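Local coordinates for separin (Saccharomyces cerevisiae, PDB 5U1T), which cleaves the cohesin subunit MCD1/SCC1 as a caspase-like cysteine protease, triggering chromosome segregation at the onset of anaphase, and is held inactive by securin, at residues A[787-792]-A[826-831]. Numbering follows the deposited sequence.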
loop_
_atom_site.group_PDB
_atom_site.type_symbol
_atom_site.label_atom_id
_atom_site.label_comp_id
_atom_site.label_asym_id
_atom_site.label_seq_id
_atom_site.Cartn_x
_atom_site.Cartn_y
_atom_site.Cartn_z
ATOM N N ALA A 787 -1.923 0.388 3.273
ATOM C CA ALA A 787 -1.754 0.754 1.868
ATOM C C ALA A 787 -0.290 0.620 1.478
ATOM O O ALA A 787 0.043 0.016 0.465
ATOM C CB ALA A 787 -2.230 2.167 1.616
ATOM N N LEU A 788 0.564 1.186 2.325
ATOM C CA LEU A 788 2.000 1.229 2.143
ATOM C C LEU A 788 2.641 -0.151 2.266
ATOM O O LEU A 788 3.668 -0.415 1.659
ATOM C CB LEU A 788 2.606 2.179 3.168
ATOM C CG LEU A 788 4.100 2.403 3.052
ATOM C CD1 LEU A 788 4.401 2.935 1.669
ATOM C CD2 LEU A 788 4.514 3.389 4.117
ATOM N N LEU A 789 2.042 -1.021 3.074
ATOM C CA LEU A 789 2.511 -2.387 3.196
ATOM C C LEU A 789 2.283 -3.128 1.887
ATOM O O LEU A 789 3.181 -3.779 1.364
ATOM C CB LEU A 789 1.805 -3.090 4.346
ATOM C CG LEU A 789 2.448 -2.816 5.701
ATOM C CD1 LEU A 789 1.667 -3.492 6.819
ATOM C CD2 LEU A 789 3.902 -3.284 5.698
ATOM N N LYS A 790 1.072 -3.008 1.359
ATOM C CA LYS A 790 0.708 -3.649 0.109
ATOM C C LYS A 790 1.617 -3.125 -1.006
ATOM O O LYS A 790 2.137 -3.888 -1.814
ATOM C CB LYS A 790 -0.774 -3.405 -0.211
ATOM C CG LYS A 790 -1.724 -4.450 0.382
ATOM C CD LYS A 790 -1.441 -5.883 -0.201
ATOM C CE LYS A 790 -2.474 -6.972 0.258
ATOM N NZ LYS A 790 -2.157 -8.361 -0.273
ATOM N N SER A 791 1.839 -1.820 -1.017
ATOM C CA SER A 791 2.632 -1.189 -2.060
ATOM C C SER A 791 4.117 -1.513 -1.997
ATOM O O SER A 791 4.774 -1.645 -3.032
ATOM C CB SER A 791 2.448 0.322 -2.009
ATOM O OG SER A 791 1.435 0.718 -2.904
ATOM N N LEU A 792 4.648 -1.629 -0.790
ATOM C CA LEU A 792 6.085 -1.783 -0.617
ATOM C C LEU A 792 6.503 -3.198 -0.900
ATOM O O LEU A 792 7.601 -3.433 -1.394
ATOM C CB LEU A 792 6.510 -1.398 0.796
ATOM C CG LEU A 792 8.010 -1.319 1.063
ATOM C CD1 LEU A 792 8.743 -0.594 -0.086
ATOM C CD2 LEU A 792 8.271 -0.633 2.400
ATOM N N LEU A 826 8.257 -7.488 10.558
ATOM C CA LEU A 826 6.853 -7.224 10.356
ATOM C C LEU A 826 5.982 -8.192 11.111
ATOM O O LEU A 826 6.454 -9.206 11.589
ATOM C CB LEU A 826 6.529 -7.384 8.903
ATOM C CG LEU A 826 5.131 -6.923 8.667
ATOM C CD1 LEU A 826 4.964 -5.855 9.716
ATOM C CD2 LEU A 826 5.078 -6.322 7.285
ATOM N N GLU A 827 4.700 -7.883 11.208
ATOM C CA GLU A 827 3.786 -8.775 11.870
ATOM C C GLU A 827 2.482 -9.034 11.127
ATOM O O GLU A 827 1.758 -9.888 11.539
ATOM C CB GLU A 827 3.507 -8.293 13.291
ATOM C CG GLU A 827 4.433 -8.880 14.347
ATOM C CD GLU A 827 3.853 -8.883 15.757
ATOM O OE1 GLU A 827 3.041 -9.765 16.083
ATOM O OE2 GLU A 827 4.227 -8.013 16.563
ATOM N N GLU A 828 2.173 -8.335 10.044
ATOM C CA GLU A 828 0.912 -8.594 9.335
ATOM C C GLU A 828 0.969 -9.917 8.597
ATOM O O GLU A 828 1.692 -10.068 7.655
ATOM C CB GLU A 828 0.537 -7.453 8.409
ATOM C CG GLU A 828 0.436 -6.101 9.083
ATOM C CD GLU A 828 -0.599 -6.039 10.167
ATOM O OE1 GLU A 828 -1.714 -6.510 9.958
ATOM O OE2 GLU A 828 -0.300 -5.514 11.241
ATOM N N PRO A 829 0.130 -10.851 8.990
ATOM C CA PRO A 829 0.184 -12.222 8.468
ATOM C C PRO A 829 -0.000 -12.337 6.952
ATOM O O PRO A 829 0.713 -13.108 6.308
ATOM C CB PRO A 829 -0.963 -12.917 9.207
ATOM C CG PRO A 829 -1.037 -12.187 10.495
ATOM C CD PRO A 829 -0.805 -10.741 10.120
ATOM N N ILE A 830 -0.899 -11.574 6.366
ATOM C CA ILE A 830 -1.079 -11.654 4.934
ATOM C C ILE A 830 0.121 -11.149 4.188
ATOM O O ILE A 830 0.376 -11.548 3.088
ATOM C CB ILE A 830 -2.302 -10.872 4.478
ATOM C CG1 ILE A 830 -2.569 -11.116 3.013
ATOM C CG2 ILE A 830 -2.080 -9.401 4.666
ATOM C CD1 ILE A 830 -3.130 -12.471 2.738
ATOM N N ILE A 831 0.860 -10.253 4.790
ATOM C CA ILE A 831 2.050 -9.743 4.133
ATOM C C ILE A 831 3.212 -10.704 4.342
ATOM O O ILE A 831 3.937 -11.019 3.411
ATOM C CB ILE A 831 2.434 -8.349 4.636
ATOM C CG1 ILE A 831 1.291 -7.363 4.393
ATOM C CG2 ILE A 831 3.672 -7.858 3.908
ATOM C CD1 ILE A 831 1.002 -7.088 2.923
#
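Leu789 packs against Leu826, Glu828 and Ile831 in a buried, largely apolar contact between the flank of helix 782-805 and the turn that leads from helix 809-825 into the first residues of helix 829-845. No hydrogen bond links the two segments. Leu789 carries most of the contact: with CG roughly anti to its carbonyl carbon (chi1 -84°), the side chain extends from the helix toward the turn, where its two methyls take different partners. CD2 meets CD2 of Leu826 at 3.6 Å, the two leucines reaching toward each other tip to tip, while CD1 of Leu789 sits 3.7 Å from CG of Glu828, whose chain crosses it at about a right angle. The contact with Glu828 thus uses its methylene; its carboxylate OE2 makes a long, weak ion pair with Arg785, one turn before Leu789 on the same helix. Glu828 is also the N-cap residue of helix 829-845. Closer to the helix backbone, CG1 of Ile831 lies 4.3 Å from CB of Leu789, and CD1 of Ile831 comes within 4.1 Å of CD of Lys790. The lysine chain, bent at chi2 (-63°), passes the isoleucine at a slant. Phe617 of helix 602-617 touches Leu789, Lys790, Ile830 and Ile831, joining both segments to that helix, and the chain of another protein packs on Leu789 and Leu826. The arrangement is that of helices stacked in an all-helical region, helix 782-805 packing against the N-terminal end of helix 829-845, two helices on, within the helical part of separase.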